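Local atomic coordinates of UPF0255 protein frsA (Vibrio vulnificus, PDB entry 4I4C), a protein that probably hydrolyses carboxylic esters as a serine esterase of the alpha/beta-hydrolase clan, although its physiological substrate is not established. Residues 182-187 / 193-198; 210-215 / 222-227; 250-255 / 264-269; 387-392 / 402-407. One frame throughout, in Å; residues are numbered along the deposited sequence.

Contact 1 of 4, residues 182-187 / 193-198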
loop_
_atom_site.group_PDB
_atom_site.type_symbol
_atom_site.label_atom_id
_atom_site.label_comp_id
_atom_site.label_asym_id
_atom_site.label_seq_id
_atom_site.Cartn_x
_atom_site.Cartn_y
_atom_site.Cartn_z
ATOM N N ALA A 182 5.314 8.547 -10.794
ATOM C CA ALA A 182 6.163 7.963 -9.761
ATOM C C ALA A 182 6.912 9.042 -8.977
ATOM O O ALA A 182 7.146 10.140 -9.479
ATOM C CB ALA A 182 7.145 6.947 -10.387
ATOM N N HIS A 183 7.288 8.735 -7.743
ATOM C CA HIS A 183 8.023 9.704 -6.937
ATOM C C HIS A 183 9.440 9.218 -6.622
ATOM O O HIS A 183 9.627 8.219 -5.939
ATOM C CB HIS A 183 7.275 10.021 -5.640
ATOM C CG HIS A 183 6.005 10.786 -5.843
ATOM N ND1 HIS A 183 4.849 10.204 -6.319
ATOM C CD2 HIS A 183 5.707 12.094 -5.638
ATOM C CE1 HIS A 183 3.895 11.116 -6.393
ATOM N NE2 HIS A 183 4.393 12.272 -5.984
ATOM N N LEU A 184 10.429 9.956 -7.113
ATOM C CA LEU A 184 11.834 9.632 -6.890
ATOM C C LEU A 184 12.393 10.443 -5.732
ATOM O O LEU A 184 12.462 11.662 -5.797
ATOM C CB LEU A 184 12.646 9.904 -8.164
ATOM C CG LEU A 184 14.154 9.639 -8.134
ATOM C CD1 LEU A 184 14.458 8.144 -7.916
ATOM C CD2 LEU A 184 14.798 10.143 -9.434
ATOM N N HIS A 185 12.772 9.754 -4.668
ATOM C CA HIS A 185 13.330 10.372 -3.476
ATOM C C HIS A 185 14.843 10.193 -3.473
ATOM O O HIS A 185 15.329 9.065 -3.456
ATOM C CB HIS A 185 12.765 9.696 -2.225
ATOM C CG HIS A 185 11.273 9.613 -2.207
ATOM N ND1 HIS A 185 10.559 8.852 -3.100
ATOM C CD2 HIS A 185 10.363 10.209 -1.396
ATOM C CE1 HIS A 185 9.262 8.981 -2.845
ATOM N NE2 HIS A 185 9.123 9.796 -1.820
ATOM N N LEU A 186 15.583 11.295 -3.465
ATOM C CA LEU A 186 17.045 11.225 -3.460
ATOM C C LEU A 186 17.642 11.944 -2.252
ATOM O O LEU A 186 17.109 12.954 -1.807
ATOM C CB LEU A 186 17.588 11.838 -4.744
ATOM C CG LEU A 186 17.017 11.238 -6.022
ATOM C CD1 LEU A 186 16.721 12.339 -7.015
ATOM C CD2 LEU A 186 17.985 10.208 -6.610
ATOM N N THR A 187 18.747 11.427 -1.716
ATOM C CA THR A 187 19.448 12.105 -0.624
ATOM C C THR A 187 20.142 13.356 -1.145
ATOM O O THR A 187 20.238 14.383 -0.453
ATOM C CB THR A 187 20.494 11.202 0.032
ATOM O OG1 THR A 187 21.389 10.721 -0.974
ATOM C CG2 THR A 187 19.825 10.018 0.705
ATOM N N HIS A 193 22.861 7.417 -7.756
ATOM C CA HIS A 193 22.660 6.593 -6.566
ATOM C C HIS A 193 21.914 5.305 -6.879
ATOM O O HIS A 193 21.034 5.282 -7.758
ATOM C CB HIS A 193 21.868 7.375 -5.498
ATOM C CG HIS A 193 22.637 8.498 -4.885
ATOM N ND1 HIS A 193 23.791 8.295 -4.160
ATOM C CD2 HIS A 193 22.427 9.836 -4.897
ATOM C CE1 HIS A 193 24.261 9.462 -3.753
ATOM N NE2 HIS A 193 23.452 10.411 -4.183
ATOM N N PRO A 194 22.231 4.238 -6.129
ATOM C CA PRO A 194 21.457 2.999 -6.218
ATOM C C PRO A 194 20.009 3.311 -5.880
ATOM O O PRO A 194 19.746 4.281 -5.149
ATOM C CB PRO A 194 22.094 2.101 -5.150
ATOM C CG PRO A 194 22.758 3.048 -4.211
ATOM C CD PRO A 194 23.238 4.187 -5.055
ATOM N N VAL A 195 19.079 2.524 -6.411
ATOM C CA VAL A 195 17.657 2.866 -6.278
ATOM C C VAL A 195 16.810 1.635 -6.028
ATOM O O VAL A 195 17.096 0.553 -6.551
ATOM C CB VAL A 195 17.143 3.631 -7.543
ATOM C CG1 VAL A 195 17.227 2.756 -8.796
ATOM C CG2 VAL A 195 15.720 4.170 -7.330
ATOM N N VAL A 196 15.778 1.781 -5.208
ATOM C CA VAL A 196 14.801 0.721 -5.076
ATOM C C VAL A 196 13.433 1.205 -5.538
ATOM O O VAL A 196 12.986 2.278 -5.148
ATOM C CB VAL A 196 14.724 0.188 -3.639
ATOM C CG1 VAL A 196 16.000 -0.539 -3.284
ATOM C CG2 VAL A 196 14.490 1.321 -2.668
ATOM N N ILE A 197 12.785 0.424 -6.392
ATOM C CA ILE A 197 11.421 0.707 -6.787
ATOM C C ILE A 197 10.550 0.045 -5.732
ATOM O O ILE A 197 10.801 -1.101 -5.361
ATOM C CB ILE A 197 11.096 0.134 -8.162
ATOM C CG1 ILE A 197 12.091 0.669 -9.203
ATOM C CG2 ILE A 197 9.651 0.496 -8.545
ATOM C CD1 ILE A 197 12.071 -0.064 -10.521
ATOM N N VAL A 198 9.557 0.773 -5.220
ATOM C CA VAL A 198 8.775 0.303 -4.083
ATOM C C VAL A 198 7.286 0.427 -4.357
ATOM O O VAL A 198 6.833 1.489 -4.771
ATOM C CB VAL A 198 9.117 1.103 -2.813
ATOM C CG1 VAL A 198 8.349 0.565 -1.622
ATOM C CG2 VAL A 198 10.621 1.080 -2.546
#
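Leu184 and Val195 meet through single methyl groups: CD1 of Leu184 lies 4.2 Å from CG2 of Val195. The leucine gets there by its torsions, since its CB leaves the backbone across the line to the other strand and CG, trans to the backbone N (chi1 179°), carries CD1 over. A second touch lies nearer the turn. There OG1 of Thr187 sits above one face of the His193 imidazole, displaced toward the rim, and its nearest ring atom is NE2 of His193 at 3.8 Å. This is van der Waals contact, and both polar ends are held by other residues. NE2 of His193 is hydrogen-bonded to OD1 of Asn188, in the connection between the two strands, while OG1 of Thr187 is hydrogen-bonded to OD1 of Asp221. With chi1 of 55°, Thr187 places OG1 between its backbone N and carbonyl carbon, over the ring. These two bonds probably help to position the hydroxyl and the ring against each other.

The wide spacing has a simple cause: the CA atoms of Leu184 and Ile197, the nearest pair, are 8.9 Å apart because strand 223-226 runs between strands 178-186 and 193-199. Leu184 and Val195 therefore meet across the intervening strand of the mixed central sheet. Strand 167-175 flanks 178-186 on its other edge, and helix 210-217 packs on Val196 and Val198.

Contact 2 of 4, residues 210-215 / 222-227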
loop_
_atom_site.group_PDB
_atom_site.type_symbol
_atom_site.label_atom_id
_atom_site.label_comp_id
_atom_site.label_asym_id
_atom_site.label_seq_id
_atom_site.Cartn_x
_atom_site.Cartn_y
_atom_site.Cartn_z
ATOM N N TRP A 210 7.043 7.397 3.170
ATOM C CA TRP A 210 8.076 8.386 3.433
ATOM C C TRP A 210 9.118 7.936 4.463
ATOM O O TRP A 210 10.303 8.176 4.282
ATOM C CB TRP A 210 7.463 9.726 3.867
ATOM C CG TRP A 210 8.498 10.635 4.427
ATOM C CD1 TRP A 210 8.649 11.004 5.730
ATOM C CD2 TRP A 210 9.561 11.263 3.703
ATOM N NE1 TRP A 210 9.736 11.840 5.861
ATOM C CE2 TRP A 210 10.314 12.011 4.632
ATOM C CE3 TRP A 210 9.941 11.272 2.358
ATOM C CZ2 TRP A 210 11.430 12.754 4.260
ATOM C CZ3 TRP A 210 11.057 12.014 1.990
ATOM C CH2 TRP A 210 11.786 12.742 2.937
ATOM N N ARG A 211 8.688 7.265 5.528
ATOM C CA ARG A 211 9.631 6.828 6.562
ATOM C C ARG A 211 10.515 5.660 6.110
ATOM O O ARG A 211 11.574 5.405 6.694
ATOM C CB ARG A 211 8.895 6.491 7.865
ATOM C CG ARG A 211 8.115 7.678 8.428
ATOM C CD ARG A 211 8.256 7.827 9.945
ATOM N NE ARG A 211 7.762 9.136 10.391
ATOM C CZ ARG A 211 7.686 9.536 11.660
ATOM N NH1 ARG A 211 8.070 8.726 12.642
ATOM N NH2 ARG A 211 7.219 10.750 11.948
ATOM N N LEU A 212 10.079 4.944 5.080
ATOM C CA LEU A 212 10.916 3.881 4.515
ATOM C C LEU A 212 12.193 4.518 3.985
ATOM O O LEU A 212 13.296 4.038 4.257
ATOM C CB LEU A 212 10.191 3.152 3.393
ATOM C CG LEU A 212 11.011 2.099 2.669
ATOM C CD1 LEU A 212 11.549 1.097 3.689
ATOM C CD2 LEU A 212 10.117 1.427 1.635
ATOM N N PHE A 213 12.031 5.608 3.238
ATOM C CA PHE A 213 13.165 6.389 2.733
ATOM C C PHE A 213 13.888 7.150 3.850
ATOM O O PHE A 213 15.098 7.036 3.991
ATOM C CB PHE A 213 12.703 7.375 1.646
ATOM C CG PHE A 213 13.771 8.348 1.201
ATOM C CD1 PHE A 213 14.778 7.947 0.333
ATOM C CD2 PHE A 213 13.763 9.662 1.636
ATOM C CE1 PHE A 213 15.752 8.839 -0.084
ATOM C CE2 PHE A 213 14.740 10.556 1.219
ATOM C CZ PHE A 213 15.729 10.141 0.360
ATOM N N ARG A 214 13.154 7.924 4.646
ATOM C CA ARG A 214 13.789 8.824 5.623
ATOM C C ARG A 214 14.602 8.096 6.692
ATOM O O ARG A 214 15.706 8.509 7.029
ATOM C CB ARG A 214 12.753 9.728 6.307
ATOM C CG ARG A 214 13.352 10.931 7.030
ATOM C CD ARG A 214 12.322 11.547 8.004
ATOM N NE ARG A 214 11.892 10.559 8.995
ATOM C CZ ARG A 214 11.003 10.774 9.960
ATOM N NH1 ARG A 214 10.414 11.962 10.097
ATOM N NH2 ARG A 214 10.708 9.789 10.794
ATOM N N ASP A 215 14.054 7.004 7.211
ATOM C CA ASP A 215 14.636 6.354 8.373
ATOM C C ASP A 215 15.483 5.130 8.036
ATOM O O ASP A 215 16.134 4.570 8.921
ATOM C CB ASP A 215 13.532 5.956 9.352
ATOM C CG ASP A 215 12.851 7.165 9.994
ATOM O OD1 ASP A 215 13.431 8.269 9.976
ATOM O OD2 ASP A 215 11.735 7.008 10.526
ATOM N N ILE A 222 20.509 5.230 -0.730
ATOM C CA ILE A 222 19.650 4.507 -1.652
ATOM C C ILE A 222 18.390 5.318 -1.970
ATOM O O ILE A 222 17.570 5.604 -1.086
ATOM C CB ILE A 222 19.239 3.130 -1.085
ATOM C CG1 ILE A 222 20.470 2.257 -0.850
ATOM C CG2 ILE A 222 18.248 2.422 -2.039
ATOM C CD1 ILE A 222 20.136 0.907 -0.307
ATOM N N ALA A 223 18.242 5.688 -3.234
ATOM C CA ALA A 223 17.060 6.400 -3.684
ATOM C C ALA A 223 15.822 5.513 -3.627
ATOM O O ALA A 223 15.893 4.306 -3.855
ATOM C CB ALA A 223 17.261 6.941 -5.092
ATOM N N MET A 224 14.679 6.120 -3.328
ATOM C CA MET A 224 13.433 5.377 -3.327
ATOM C C MET A 224 12.533 5.894 -4.426
ATOM O O MET A 224 12.333 7.092 -4.555
ATOM C CB MET A 224 12.731 5.473 -1.973
ATOM C CG MET A 224 11.349 4.845 -1.976
ATOM S SD MET A 224 10.555 4.780 -0.364
ATOM C CE MET A 224 9.844 6.413 -0.247
ATOM N N LEU A 225 11.987 4.985 -5.220
ATOM C CA LEU A 225 11.118 5.369 -6.317
ATOM C C LEU A 225 9.783 4.684 -6.109
ATOM O O LEU A 225 9.663 3.489 -6.338
ATOM C CB LEU A 225 11.733 4.947 -7.647
ATOM C CG LEU A 225 10.967 5.308 -8.914
ATOM C CD1 LEU A 225 10.793 6.816 -8.993
ATOM C CD2 LEU A 225 11.709 4.792 -10.134
ATOM N N THR A 226 8.786 5.430 -5.636
ATOM C CA THR A 226 7.482 4.835 -5.349
ATOM C C THR A 226 6.598 4.743 -6.590
ATOM O O THR A 226 6.642 5.602 -7.472
ATOM C CB THR A 226 6.746 5.582 -4.227
ATOM O OG1 THR A 226 6.573 6.954 -4.599
ATOM C CG2 THR A 226 7.558 5.520 -2.937
ATOM N N VAL A 227 5.807 3.676 -6.654
ATOM C CA VAL A 227 4.902 3.446 -7.763
ATOM C C VAL A 227 3.615 2.833 -7.216
ATOM O O VAL A 227 3.663 2.006 -6.299
ATOM C CB VAL A 227 5.510 2.458 -8.800
ATOM C CG1 VAL A 227 4.596 2.336 -10.007
ATOM C CG2 VAL A 227 6.906 2.895 -9.243
#
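Met224 reaches from its strand to helix 210-217, against Leu212 and Phe213. Its CB starts beside the phenyl ring, 4.0 Å from CD1 of Phe213, approaching obliquely. With CG trans to the backbone N (chi1 173°) and the next torsion also extended, the chain runs straight out to the sulfur. SD is then shared: it lies 3.9 Å from CB of Phe213 and the same distance from CD2 of Leu212. At chi3 the chain bends (84°), which turns the terminal methyl in against the helix, and CE ends 3.6 Å from CB of Phe213.

Helix 210-217 is the connection of a beta-alpha-beta unit, leading from strand 193-199 to its parallel neighbour 223-226, and Met224 fills the join between the helix and the second strand. The side chain of Leu212 also lies about 4 Å from a bound polyethylene glycol molecule, probably from the crystallisation liquor, and so lines that pocket.

Phe213 presents its ring edge to the residue just before the strand: CE1 of Phe213 comes 3.8 Å from the carbonyl O of Ile222, near the ring plane. Beyond the two segments, Tyr166 meets the Phe213 ring edge-to-face, and Leu217, a turn further along the helix, packs on both Ile222 and Met224.

Contact 3 of 4, residues 250-255 / 264-269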
loop_
_atom_site.group_PDB
_atom_site.type_symbol
_atom_site.label_atom_id
_atom_site.label_comp_id
_atom_site.label_asym_id
_atom_site.label_seq_id
_atom_site.Cartn_x
_atom_site.Cartn_y
_atom_site.Cartn_z
ATOM N N ALA A 250 7.937 -0.895 -17.049
ATOM C CA ALA A 250 8.076 0.342 -17.808
ATOM C C ALA A 250 8.866 1.361 -17.007
ATOM O O ALA A 250 9.674 2.100 -17.565
ATOM C CB ALA A 250 6.702 0.909 -18.203
ATOM N N VAL A 251 8.629 1.412 -15.701
ATOM C CA VAL A 251 9.388 2.316 -14.845
ATOM C C VAL A 251 10.850 1.853 -14.794
ATOM O O VAL A 251 11.771 2.672 -14.807
ATOM C CB VAL A 251 8.802 2.409 -13.415
ATOM C CG1 VAL A 251 9.744 3.168 -12.509
ATOM C CG2 VAL A 251 7.431 3.099 -13.423
ATOM N N LEU A 252 11.061 0.537 -14.754
ATOM C CA LEU A 252 12.418 -0.018 -14.788
ATOM C C LEU A 252 13.128 0.356 -16.091
ATOM O O LEU A 252 14.260 0.852 -16.077
ATOM C CB LEU A 252 12.397 -1.540 -14.602
ATOM C CG LEU A 252 13.706 -2.332 -14.724
ATOM C CD1 LEU A 252 14.732 -1.911 -13.683
ATOM C CD2 LEU A 252 13.431 -3.831 -14.622
ATOM N N ASN A 253 12.449 0.145 -17.215
ATOM C CA ASN A 253 13.026 0.475 -18.514
ATOM C C ASN A 253 13.285 1.963 -18.691
ATOM O O ASN A 253 14.112 2.361 -19.509
ATOM C CB ASN A 253 12.139 -0.041 -19.649
ATOM C CG ASN A 253 12.083 -1.552 -19.696
ATOM O OD1 ASN A 253 12.971 -2.236 -19.181
ATOM N ND2 ASN A 253 11.033 -2.083 -20.315
ATOM N N GLU A 254 12.574 2.784 -17.921
ATOM C CA GLU A 254 12.763 4.227 -17.972
ATOM C C GLU A 254 14.014 4.707 -17.202
ATOM O O GLU A 254 14.555 5.783 -17.491
ATOM C CB GLU A 254 11.508 4.945 -17.460
ATOM C CG GLU A 254 11.570 6.460 -17.578
ATOM C CD GLU A 254 11.543 6.928 -19.018
ATOM O OE1 GLU A 254 11.063 6.159 -19.877
ATOM O OE2 GLU A 254 11.997 8.062 -19.290
ATOM N N LEU A 255 14.477 3.917 -16.235
ATOM C CA LEU A 255 15.620 4.333 -15.409
ATOM C C LEU A 255 16.904 4.596 -16.211
ATOM O O LEU A 255 17.800 5.307 -15.743
ATOM C CB LEU A 255 15.888 3.328 -14.283
ATOM C CG LEU A 255 14.784 3.173 -13.228
ATOM C CD1 LEU A 255 15.210 2.187 -12.149
ATOM C CD2 LEU A 255 14.399 4.515 -12.612
ATOM N N HIS A 264 22.405 0.355 -12.970
ATOM C CA HIS A 264 23.056 -0.940 -12.796
ATOM C C HIS A 264 22.904 -1.462 -11.361
ATOM O O HIS A 264 23.241 -2.615 -11.074
ATOM C CB HIS A 264 24.526 -0.872 -13.231
ATOM C CG HIS A 264 24.704 -0.548 -14.684
ATOM N ND1 HIS A 264 24.333 -1.416 -15.690
ATOM C CD2 HIS A 264 25.197 0.553 -15.300
ATOM C CE1 HIS A 264 24.595 -0.865 -16.864
ATOM N NE2 HIS A 264 25.118 0.330 -16.656
ATOM N N ARG A 265 22.374 -0.611 -10.475
ATOM C CA ARG A 265 22.135 -0.978 -9.079
ATOM C C ARG A 265 20.680 -0.706 -8.654
ATOM O O ARG A 265 20.403 0.222 -7.881
ATOM C CB ARG A 265 23.112 -0.247 -8.147
ATOM C CG ARG A 265 24.526 -0.846 -8.133
ATOM C CD ARG A 265 24.453 -2.383 -7.968
ATOM N NE ARG A 265 25.756 -3.042 -7.834
ATOM C CZ ARG A 265 26.408 -3.633 -8.834
ATOM N NH1 ARG A 265 25.889 -3.651 -10.057
ATOM N NH2 ARG A 265 27.586 -4.208 -8.611
ATOM N N VAL A 266 19.768 -1.533 -9.158
ATOM C CA VAL A 266 18.335 -1.362 -8.923
ATOM C C VAL A 266 17.778 -2.532 -8.131
ATOM O O VAL A 266 18.005 -3.698 -8.484
ATOM C CB VAL A 266 17.550 -1.298 -10.255
ATOM C CG1 VAL A 266 16.038 -1.303 -9.993
ATOM C CG2 VAL A 266 17.967 -0.088 -11.063
ATOM N N GLY A 267 17.040 -2.215 -7.072
ATOM C CA GLY A 267 16.342 -3.215 -6.278
ATOM C C GLY A 267 14.844 -2.978 -6.191
ATOM O O GLY A 267 14.327 -1.987 -6.712
ATOM N N LEU A 268 14.146 -3.886 -5.513
ATOM C CA LEU A 268 12.694 -3.836 -5.428
ATOM C C LEU A 268 12.222 -4.183 -4.022
ATOM O O LEU A 268 12.672 -5.164 -3.440
ATOM C CB LEU A 268 12.060 -4.817 -6.423
ATOM C CG LEU A 268 12.381 -4.748 -7.919
ATOM C CD1 LEU A 268 11.807 -5.978 -8.661
ATOM C CD2 LEU A 268 11.871 -3.442 -8.542
ATOM N N ILE A 269 11.322 -3.364 -3.477
ATOM C CA ILE A 269 10.631 -3.664 -2.220
ATOM C C ILE A 269 9.123 -3.689 -2.491
ATOM O O ILE A 269 8.586 -2.772 -3.104
ATOM C CB ILE A 269 10.947 -2.607 -1.129
ATOM C CG1 ILE A 269 12.471 -2.416 -1.001
ATOM C CG2 ILE A 269 10.366 -3.028 0.198
ATOM C CD1 ILE A 269 12.895 -1.293 -0.064
#
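Val266 turns both its methyls to two leucines of segment 250-255, where helix 246-254, one of those covering the sheet, packs on a strand as in the alpha/beta-hydrolase fold. Leu255 and Val266 point at each other tip to tip, and CD1 of Leu255 stops 3.7 Å from CG2 of Val266. Leu252 comes in at a slant instead, with its CD1 4.0 Å from CG1 of Val266. That same CG1 of Val266 also borders CD1 of Leu255, at 4.2 Å, so one methyl of the valine meets both leucines while the other faces Leu255. The valine can serve both because its branches diverge: CG1 is trans to the backbone N (chi1 173°) and CG2 lies beside that N.

In Leu255 the CG swings beside the backbone N (chi1 -64°), and the extended second torsion pushes CD1 straight at the strand. All three residues are buried. Leu252 also packs on Leu281 of helix 273-284, and Leu255 on Val195 of strand 193-199. Val195 touches Val266 as well.

The chain turns a corner at His264 and Arg265. There the Arg265 guanidinium folds back on the preceding residue: NH1 of Arg265 donates to O of His264 at 3.0 Å, nearly straight at 164°, with NH1 lying above the carbonyl plane.

Contact 4 of 4, residues 387-392 / 402-407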
loop_
_atom_site.group_PDB
_atom_site.type_symbol
_atom_site.label_atom_id
_atom_site.label_comp_id
_atom_site.label_asym_id
_atom_site.label_seq_id
_atom_site.Cartn_x
_atom_site.Cartn_y
_atom_site.Cartn_z
ATOM N N LYS A 387 11.435 -16.068 5.429
ATOM C CA LYS A 387 11.457 -15.968 6.883
ATOM C C LYS A 387 10.042 -15.857 7.468
ATOM O O LYS A 387 9.184 -15.164 6.925
ATOM C CB LYS A 387 12.332 -14.790 7.316
ATOM C CG LYS A 387 12.285 -14.478 8.803
ATOM C CD LYS A 387 12.835 -15.618 9.645
ATOM C CE LYS A 387 12.791 -15.285 11.136
ATOM N NZ LYS A 387 13.735 -14.184 11.505
ATOM N N LYS A 388 9.795 -16.590 8.547
ATOM C CA LYS A 388 8.588 -16.422 9.335
ATOM C C LYS A 388 8.969 -15.583 10.547
ATOM O O LYS A 388 9.662 -16.052 11.455
ATOM C CB LYS A 388 8.010 -17.774 9.759
ATOM C CG LYS A 388 7.050 -17.702 10.951
ATOM C CD LYS A 388 6.040 -18.829 10.927
ATOM C CE LYS A 388 6.715 -20.166 10.733
ATOM N NZ LYS A 388 5.706 -21.250 10.706
ATOM N N ILE A 389 8.534 -14.328 10.543
ATOM C CA ILE A 389 8.953 -13.399 11.573
ATOM C C ILE A 389 8.147 -13.626 12.844
ATOM O O ILE A 389 6.950 -13.357 12.882
ATOM C CB ILE A 389 8.774 -11.947 11.128
ATOM C CG1 ILE A 389 9.401 -11.723 9.754
ATOM C CG2 ILE A 389 9.381 -11.015 12.161
ATOM C CD1 ILE A 389 10.808 -11.197 9.805
ATOM N N SER A 390 8.818 -14.134 13.872
ATOM C CA SER A 390 8.225 -14.299 15.189
ATOM C C SER A 390 8.622 -13.123 16.052
ATOM O O SER A 390 9.779 -12.701 16.039
ATOM C CB SER A 390 8.709 -15.597 15.845
ATOM O OG SER A 390 8.006 -16.720 15.346
ATOM N N SER A 391 7.660 -12.590 16.796
ATOM C CA SER A 391 7.934 -11.498 17.720
ATOM C C SER A 391 6.860 -11.415 18.804
ATOM O O SER A 391 5.772 -11.970 18.657
ATOM C CB SER A 391 8.028 -10.156 16.979
ATOM O OG SER A 391 6.805 -9.849 16.340
ATOM N N LYS A 392 7.181 -10.719 19.892
ATOM C CA LYS A 392 6.214 -10.481 20.968
ATOM C C LYS A 392 5.144 -9.501 20.532
ATOM O O LYS A 392 3.965 -9.705 20.805
ATOM C CB LYS A 392 6.909 -9.959 22.232
ATOM C CG LYS A 392 7.604 -11.043 23.042
ATOM C CD LYS A 392 8.450 -10.447 24.161
ATOM C CE LYS A 392 9.334 -11.491 24.841
ATOM N NZ LYS A 392 10.299 -10.846 25.778
ATOM N N LEU A 402 12.006 -5.028 8.493
ATOM C CA LEU A 402 12.597 -3.897 7.807
ATOM C C LEU A 402 14.103 -3.850 7.995
ATOM O O LEU A 402 14.832 -3.412 7.099
ATOM C CB LEU A 402 11.975 -2.596 8.317
ATOM C CG LEU A 402 11.676 -1.623 7.189
ATOM C CD1 LEU A 402 10.671 -2.256 6.233
ATOM C CD2 LEU A 402 11.160 -0.303 7.738
ATOM N N ASP A 403 14.580 -4.281 9.159
ATOM C CA ASP A 403 16.027 -4.358 9.381
ATOM C C ASP A 403 16.689 -5.399 8.460
ATOM O O ASP A 403 17.768 -5.160 7.907
ATOM C CB ASP A 403 16.353 -4.642 10.856
ATOM C CG ASP A 403 16.085 -3.438 11.767
ATOM O OD1 ASP A 403 15.942 -2.304 11.245
ATOM O OD2 ASP A 403 16.026 -3.629 13.005
ATOM N N LEU A 404 16.030 -6.545 8.307
ATOM C CA LEU A 404 16.464 -7.617 7.409
ATOM C C LEU A 404 16.441 -7.183 5.944
ATOM O O LEU A 404 17.270 -7.618 5.126
ATOM C CB LEU A 404 15.542 -8.824 7.581
ATOM C CG LEU A 404 15.730 -9.607 8.880
ATOM C CD1 LEU A 404 14.591 -10.579 9.071
ATOM C CD2 LEU A 404 17.053 -10.352 8.855
ATOM N N ALA A 405 15.466 -6.332 5.631
ATOM C CA ALA A 405 15.286 -5.790 4.292
ATOM C C ALA A 405 16.452 -4.903 3.902
ATOM O O ALA A 405 17.012 -5.038 2.815
ATOM C CB ALA A 405 13.998 -4.986 4.229
ATOM N N ILE A 406 16.796 -3.971 4.780
ATOM C CA ILE A 406 17.848 -3.015 4.476
ATOM C C ILE A 406 19.215 -3.723 4.403
ATOM O O ILE A 406 20.067 -3.370 3.577
ATOM C CB ILE A 406 17.818 -1.801 5.451
ATOM C CG1 ILE A 406 17.092 -0.614 4.805
ATOM C CG2 ILE A 406 19.213 -1.359 5.827
ATOM C CD1 ILE A 406 15.804 -0.968 4.089
ATOM N N LYS A 407 19.409 -4.736 5.244
ATOM C CA LYS A 407 20.641 -5.536 5.193
ATOM C C LYS A 407 20.786 -6.267 3.860
ATOM O O LYS A 407 21.882 -6.338 3.287
ATOM C CB LYS A 407 20.718 -6.541 6.353
ATOM C CG LYS A 407 21.394 -5.983 7.595
ATOM C CD LYS A 407 22.796 -5.449 7.283
ATOM C CE LYS A 407 23.702 -6.535 6.701
ATOM N NZ LYS A 407 25.130 -6.108 6.621
#
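Leu404 meets Ile389 end to end, CD1 of Leu404 lying 3.9 Å from CD1 of Ile389. Leu402, two residues earlier, belongs to the pocket that holds the polyethylene glycol molecule and packs on His216 of helix 210-217. At Leu404 the helix turns its side chain to the strand: CG sits beside the backbone N (chi1 -73°) and the second torsion is extended, so the isobutyl group stretches out to Ile389.

The pair joins strand 385-389, an edge strand of the mixed sheet within this chain, to helix 394-413, which follows it in sequence and runs almost to the C-terminus. Leu359 and Met361 of strand 358-363, the neighbouring sheet strand, touch Leu404 too, so the leucine spans two strands. Lys387 lies at the margin, with its NZ 4.4 Å from CD1 of Leu404, a loose approach of an ammonium group to a methyl.

Further on, Ile406 reaches His216, Leu217 and His220 with its side chain, while N of Ile406 bonds to O of Leu402 at 3.1 Å. Lys407, at the end of the segment, forms a long, weak ion pair with Asp411.

In the fold
The four contacts follow one another along the chain, each closing before the next opens, and all reach the same mixed eight-stranded sheet. Contacts 1 and 2 are closest, with centres about 6 Å apart: strand 223-226 lies between the two strands of contact 1 and bonds to both through its backbone. Contact 3 is centred about 9 Å from contact 1, where strands 193-199 and 266-271 are neighbours, and about 14 Å from contact 2, which it touches through Leu225 packing on Val251 and Leu255. Contact 4 is centred about 18 to 24 Å from the others, though its atoms come within about 4 Å of contact 2. Contacts 2 and 4 both hold residues of the pocket occupied by the glycol in this crystal, Leu212 and Leu402.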